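Local coordinates for protein pyrrolysyl-tRNA synthetase (Desulfitobacterium hafniense, PDB 3DSQ) that probably attaches pyrrolysine to its cognate tRNA in an ATP-dependent reaction, as a homodimeric class II aminoacyl-tRNA synthetase, at residues L10-L22 with L32-F46. Sequence-based numbering, arbitrary orientation.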
loop_
_atom_site.group_PDB
_atom_site.type_symbol
_atom_site.label_atom_id
_atom_site.label_comp_id
_atom_site.label_asym_id
_atom_site.label_seq_id
_atom_site.Cartn_x
_atom_site.Cartn_y
_atom_site.Cartn_z
ATOM N N LEU B 10 30.903 -36.999 0.077
ATOM C CA LEU B 10 29.933 -35.963 0.411
ATOM C C LEU B 10 28.831 -35.893 -0.643
ATOM O O LEU B 10 28.524 -34.824 -1.164
ATOM C CB LEU B 10 30.645 -34.612 0.531
ATOM C CG LEU B 10 31.789 -34.618 1.549
ATOM C CD1 LEU B 10 32.471 -33.265 1.579
ATOM C CD2 LEU B 10 31.242 -34.974 2.922
ATOM N N SER B 11 28.233 -37.044 -0.936
ATOM C CA SER B 11 27.172 -37.142 -1.931
ATOM C C SER B 11 25.764 -36.900 -1.388
ATOM O O SER B 11 24.831 -36.709 -2.169
ATOM C CB SER B 11 27.209 -38.518 -2.602
ATOM O OG SER B 11 28.392 -38.695 -3.361
ATOM N N SER B 12 25.601 -36.920 -0.066
ATOM C CA SER B 12 24.287 -36.696 0.536
ATOM C C SER B 12 24.009 -35.210 0.740
ATOM O O SER B 12 24.662 -34.552 1.554
ATOM C CB SER B 12 24.174 -37.421 1.882
ATOM O OG SER B 12 24.249 -38.823 1.712
ATOM N N PHE B 13 23.027 -34.691 0.004
ATOM C CA PHE B 13 22.672 -33.279 0.094
ATOM C C PHE B 13 21.360 -33.052 0.831
ATOM O O PHE B 13 20.710 -34.005 1.245
ATOM C CB PHE B 13 22.606 -32.663 -1.307
ATOM C CG PHE B 13 23.875 -32.821 -2.088
ATOM C CD1 PHE B 13 24.107 -33.970 -2.842
ATOM C CD2 PHE B 13 24.863 -31.839 -2.040
ATOM C CE1 PHE B 13 25.304 -34.139 -3.536
ATOM C CE2 PHE B 13 26.065 -31.997 -2.730
ATOM C CZ PHE B 13 26.287 -33.150 -3.479
ATOM N N TRP B 14 20.986 -31.788 1.005
ATOM C CA TRP B 14 19.752 -31.438 1.706
ATOM C C TRP B 14 18.543 -32.042 0.996
ATOM O O TRP B 14 18.552 -32.192 -0.228
ATOM C CB TRP B 14 19.535 -29.917 1.731
ATOM C CG TRP B 14 20.623 -29.113 2.357
ATOM C CD1 TRP B 14 21.218 -28.001 1.836
ATOM C CD2 TRP B 14 21.232 -29.335 3.630
ATOM N NE1 TRP B 14 22.163 -27.513 2.706
ATOM C CE2 TRP B 14 22.192 -28.313 3.818
ATOM C CE3 TRP B 14 21.058 -30.297 4.635
ATOM C CZ2 TRP B 14 22.979 -28.222 4.974
ATOM C CZ3 TRP B 14 21.836 -30.210 5.785
ATOM C CH2 TRP B 14 22.790 -29.173 5.944
ATOM N N THR B 15 17.519 -32.396 1.770
ATOM C CA THR B 15 16.286 -32.897 1.186
ATOM C C THR B 15 15.621 -31.595 0.763
ATOM O O THR B 15 15.945 -30.530 1.308
ATOM C CB THR B 15 15.385 -33.580 2.218
ATOM O OG1 THR B 15 15.064 -32.647 3.259
ATOM C CG2 THR B 15 16.069 -34.820 2.804
ATOM N N LYS B 16 14.704 -31.664 -0.194
ATOM C CA LYS B 16 14.027 -30.469 -0.671
ATOM C C LYS B 16 13.449 -29.654 0.478
ATOM O O LYS B 16 13.484 -28.419 0.444
ATOM C CB LYS B 16 12.913 -30.847 -1.659
ATOM C CG LYS B 16 12.139 -29.658 -2.240
ATOM C CD LYS B 16 13.050 -28.705 -3.021
ATOM C CE LYS B 16 12.271 -27.531 -3.627
ATOM N NZ LYS B 16 11.266 -26.983 -2.664
ATOM N N VAL B 17 12.922 -30.329 1.499
ATOM C CA VAL B 17 12.339 -29.618 2.627
ATOM C C VAL B 17 13.394 -28.919 3.508
ATOM O O VAL B 17 13.143 -27.842 4.049
ATOM C CB VAL B 17 11.478 -30.558 3.490
ATOM C CG1 VAL B 17 12.358 -31.478 4.320
ATOM C CG2 VAL B 17 10.552 -29.735 4.364
ATOM N N GLN B 18 14.563 -29.534 3.654
ATOM C CA GLN B 18 15.643 -28.941 4.445
ATOM C C GLN B 18 16.171 -27.737 3.690
ATOM O O GLN B 18 16.431 -26.682 4.274
ATOM C CB GLN B 18 16.774 -29.942 4.638
ATOM C CG GLN B 18 16.389 -31.131 5.464
ATOM C CD GLN B 18 17.514 -32.117 5.572
ATOM O OE1 GLN B 18 18.166 -32.436 4.579
ATOM N NE2 GLN B 18 17.753 -32.612 6.780
ATOM N N TYR B 19 16.318 -27.911 2.380
ATOM C CA TYR B 19 16.793 -26.855 1.503
ATOM C C TYR B 19 15.859 -25.637 1.579
ATOM O O TYR B 19 16.315 -24.495 1.714
ATOM C CB TYR B 19 16.856 -27.385 0.074
ATOM C CG TYR B 19 17.409 -26.419 -0.944
ATOM C CD1 TYR B 19 18.787 -26.307 -1.161
ATOM C CD2 TYR B 19 16.553 -25.619 -1.704
ATOM C CE1 TYR B 19 19.299 -25.421 -2.119
ATOM C CE2 TYR B 19 17.052 -24.731 -2.660
ATOM C CZ TYR B 19 18.420 -24.640 -2.863
ATOM O OH TYR B 19 18.901 -23.783 -3.828
ATOM N N GLN B 20 14.553 -25.882 1.500
ATOM C CA GLN B 20 13.574 -24.803 1.560
ATOM C C GLN B 20 13.618 -24.070 2.902
ATOM O O GLN B 20 13.479 -22.852 2.957
ATOM C CB GLN B 20 12.151 -25.336 1.345
ATOM C CG GLN B 20 11.101 -24.230 1.379
ATOM C CD GLN B 20 9.663 -24.742 1.338
ATOM O OE1 GLN B 20 9.185 -25.387 2.280
ATOM N NE2 GLN B 20 8.969 -24.447 0.246
ATOM N N ARG B 21 13.776 -24.830 3.977
ATOM C CA ARG B 21 13.843 -24.269 5.317
ATOM C C ARG B 21 15.067 -23.344 5.442
ATOM O O ARG B 21 14.967 -22.216 5.920
ATOM C CB ARG B 21 13.911 -25.413 6.342
ATOM C CG ARG B 21 14.018 -24.979 7.804
ATOM C CD ARG B 21 12.975 -23.942 8.172
ATOM N NE ARG B 21 12.923 -23.700 9.612
ATOM C CZ ARG B 21 12.151 -22.787 10.193
ATOM N NH1 ARG B 21 11.360 -22.014 9.460
ATOM N NH2 ARG B 21 12.161 -22.656 11.510
ATOM N N LEU B 22 16.214 -23.826 4.990
ATOM C CA LEU B 22 17.437 -23.045 5.044
ATOM C C LEU B 22 17.297 -21.780 4.208
ATOM O O LEU B 22 17.871 -20.737 4.542
ATOM C CB LEU B 22 18.620 -23.886 4.552
ATOM C CG LEU B 22 18.935 -25.110 5.425
ATOM C CD1 LEU B 22 20.109 -25.866 4.831
ATOM C CD2 LEU B 22 19.251 -24.681 6.867
ATOM N N LEU B 32 23.717 -23.760 1.373
ATOM C CA LEU B 32 22.706 -24.443 0.572
ATOM C C LEU B 32 23.302 -25.550 -0.288
ATOM O O LEU B 32 22.614 -26.508 -0.639
ATOM C CB LEU B 32 21.971 -23.441 -0.329
ATOM C CG LEU B 32 21.062 -22.405 0.340
ATOM C CD1 LEU B 32 20.399 -21.556 -0.731
ATOM C CD2 LEU B 32 19.994 -23.098 1.186
ATOM N N GLU B 33 24.586 -25.429 -0.612
ATOM C CA GLU B 33 25.245 -26.412 -1.465
ATOM C C GLU B 33 26.098 -27.445 -0.738
ATOM O O GLU B 33 26.902 -28.131 -1.359
ATOM C CB GLU B 33 26.099 -25.688 -2.513
ATOM C CG GLU B 33 25.295 -24.731 -3.379
ATOM C CD GLU B 33 24.148 -25.427 -4.100
ATOM O OE1 GLU B 33 24.420 -26.227 -5.022
ATOM O OE2 GLU B 33 22.972 -25.180 -3.738
ATOM N N MET B 34 25.912 -27.573 0.571
ATOM C CA MET B 34 26.689 -28.532 1.358
ATOM C C MET B 34 26.284 -29.989 1.181
ATOM O O MET B 34 25.098 -30.322 1.116
ATOM C CB MET B 34 26.623 -28.178 2.838
ATOM C CG MET B 34 27.415 -26.941 3.192
ATOM S SD MET B 34 27.166 -26.499 4.890
ATOM C CE MET B 34 28.302 -27.658 5.714
ATOM N N GLY B 35 27.296 -30.845 1.102
ATOM C CA GLY B 35 27.081 -32.269 0.957
ATOM C C GLY B 35 27.682 -32.965 2.162
ATOM O O GLY B 35 28.623 -32.457 2.781
ATOM N N PHE B 36 27.152 -34.135 2.490
ATOM C CA PHE B 36 27.622 -34.891 3.640
ATOM C C PHE B 36 27.865 -36.349 3.287
ATOM O O PHE B 36 27.424 -36.823 2.238
ATOM C CB PHE B 36 26.585 -34.773 4.754
ATOM C CG PHE B 36 26.327 -33.362 5.158
ATOM C CD1 PHE B 36 27.134 -32.740 6.109
ATOM C CD2 PHE B 36 25.352 -32.611 4.507
ATOM C CE1 PHE B 36 26.978 -31.390 6.400
ATOM C CE2 PHE B 36 25.192 -31.266 4.790
ATOM C CZ PHE B 36 26.010 -30.651 5.740
ATOM N N SER B 37 28.562 -37.055 4.173
ATOM C CA SER B 37 28.881 -38.464 3.966
ATOM C C SER B 37 27.665 -39.381 4.007
ATOM O O SER B 37 27.682 -40.456 3.430
ATOM C CB SER B 37 29.898 -38.930 5.014
ATOM O OG SER B 37 31.117 -38.205 4.901
ATOM N N ASP B 38 26.614 -38.951 4.695
ATOM C CA ASP B 38 25.405 -39.752 4.826
ATOM C C ASP B 38 24.254 -38.896 5.346
ATOM O O ASP B 38 24.463 -37.770 5.801
ATOM C CB ASP B 38 25.672 -40.909 5.786
ATOM C CG ASP B 38 26.146 -40.431 7.147
ATOM O OD1 ASP B 38 25.297 -40.016 7.960
ATOM O OD2 ASP B 38 27.371 -40.452 7.393
ATOM N N ALA B 39 23.045 -39.445 5.282
ATOM C CA ALA B 39 21.834 -38.752 5.718
ATOM C C ALA B 39 21.808 -38.333 7.187
ATOM O O ALA B 39 21.365 -37.232 7.516
ATOM C CB ALA B 39 20.609 -39.617 5.411
ATOM N N LEU B 40 22.267 -39.205 8.076
ATOM C CA LEU B 40 22.255 -38.873 9.498
ATOM C C LEU B 40 23.182 -37.701 9.788
ATOM O O LEU B 40 22.824 -36.786 10.524
ATOM C CB LEU B 40 22.645 -40.095 10.338
ATOM C CG LEU B 40 21.621 -41.239 10.316
ATOM C CD1 LEU B 40 22.150 -42.450 11.075
ATOM C CD2 LEU B 40 20.313 -40.758 10.934
ATOM N N SER B 41 24.368 -37.718 9.192
ATOM C CA SER B 41 25.320 -36.632 9.398
ATOM C C SER B 41 24.737 -35.341 8.826
ATOM O O SER B 41 24.917 -34.261 9.387
ATOM C CB SER B 41 26.644 -36.955 8.711
ATOM O OG SER B 41 27.156 -38.193 9.172
ATOM N N ARG B 42 24.032 -35.459 7.707
ATOM C CA ARG B 42 23.419 -34.299 7.069
ATOM C C ARG B 42 22.274 -33.764 7.915
ATOM O O ARG B 42 22.167 -32.558 8.140
ATOM C CB ARG B 42 22.927 -34.670 5.666
ATOM C CG ARG B 42 21.802 -33.800 5.141
ATOM C CD ARG B 42 20.521 -34.603 5.135
ATOM N NE ARG B 42 20.219 -35.091 3.794
ATOM C CZ ARG B 42 19.392 -36.097 3.525
ATOM N NH1 ARG B 42 18.780 -36.744 4.504
ATOM N NH2 ARG B 42 19.172 -36.439 2.265
ATOM N N ASP B 43 21.415 -34.662 8.385
ATOM C CA ASP B 43 20.295 -34.254 9.219
ATOM C C ASP B 43 20.858 -33.547 10.457
ATOM O O ASP B 43 20.345 -32.511 10.885
ATOM C CB ASP B 43 19.464 -35.474 9.624
ATOM C CG ASP B 43 18.731 -36.108 8.439
ATOM O OD1 ASP B 43 18.930 -35.653 7.294
ATOM O OD2 ASP B 43 17.954 -37.068 8.648
ATOM N N ARG B 44 21.921 -34.109 11.022
ATOM C CA ARG B 44 22.555 -33.523 12.198
ATOM C C ARG B 44 23.052 -32.115 11.880
ATOM O O ARG B 44 22.802 -31.169 12.621
ATOM C CB ARG B 44 23.734 -34.387 12.647
ATOM C CG ARG B 44 24.664 -33.692 13.622
ATOM C CD ARG B 44 26.036 -34.338 13.587
ATOM N NE ARG B 44 26.065 -35.583 14.336
ATOM C CZ ARG B 44 26.985 -36.527 14.182
ATOM N NH1 ARG B 44 27.956 -36.368 13.292
ATOM N NH2 ARG B 44 26.936 -37.626 14.928
ATOM N N ALA B 45 23.768 -31.982 10.774
ATOM C CA ALA B 45 24.280 -30.687 10.375
ATOM C C ALA B 45 23.144 -29.699 10.168
ATOM O O ALA B 45 23.227 -28.546 10.592
ATOM C CB ALA B 45 25.082 -30.824 9.105
ATOM N N PHE B 46 22.079 -30.160 9.512
ATOM C CA PHE B 46 20.928 -29.315 9.229
ATOM C C PHE B 46 20.399 -28.639 10.475
ATOM O O PHE B 46 20.141 -27.434 10.490
ATOM C CB PHE B 46 19.800 -30.139 8.609
ATOM C CG PHE B 46 18.509 -29.400 8.524
ATOM C CD1 PHE B 46 18.338 -28.390 7.584
ATOM C CD2 PHE B 46 17.476 -29.681 9.413
ATOM C CE1 PHE B 46 17.157 -27.670 7.529
ATOM C CE2 PHE B 46 16.287 -28.965 9.366
ATOM C CZ PHE B 46 16.126 -27.954 8.421
HETATM O O HOH W 1 23.121 -29.510 -0.371
#
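W14 lies across segment 32-46, its indole set against F36, R42 and F46. From CB the side chain leaves anti to its own carbonyl carbon (chi1 -58°), beside the backbone N, and the turn of the ring about CB-CG then brings CD1 to within 3.2 Å of L32 O; NE1 donates to Q31 O. On the benzo half, CE3 rests on R42 CG, CZ3 meets R42 O in the ring plane at 3.3 Å and also touches F46 CB, CZ2 meets F36 CE2 and CZ, and CH2 approaches F36 CE2 at 3.4 Å. F36 CE2 lies over the rim of one indole face and L22 CD1 over the rim of the other; the planes of F36 and the six-membered ring are oblique, at 51°. The F46 ring directs its edge toward the indole in an offset edge-to-face pair, and its own face receives Q18 CG over the centre, a CH-pi contact.

R42 bends at chi2 and again at chi3 to bring its guanidinium side-on to the backbone: NE (2.8 Å) and NH2 (3.1 Å) both donate to F13 O, while NH1 forms a salt bridge with D43 OD1. T15 CG2 packs over one guanidinium face. A leucine here would probably leave F13 O without both donors and D43 without its charged mate.

Helix 16-22 begins with a capping box, T15 N to Q18 OE1 and Q18 N to T15 OG1. Before it, S12 N donates to F36 O (2.9 Å) and F36 N to S12 O (2.7 Å), an isolated antiparallel bridge widened by S11 into a classic beta bulge. The helices run nearly parallel, 20° apart; W14, L22 and M34 also touch I49, further along helix 39-68, where E50 salt-bridges R21 NE. This surface contact is centred about 31 Å from the chain's centre.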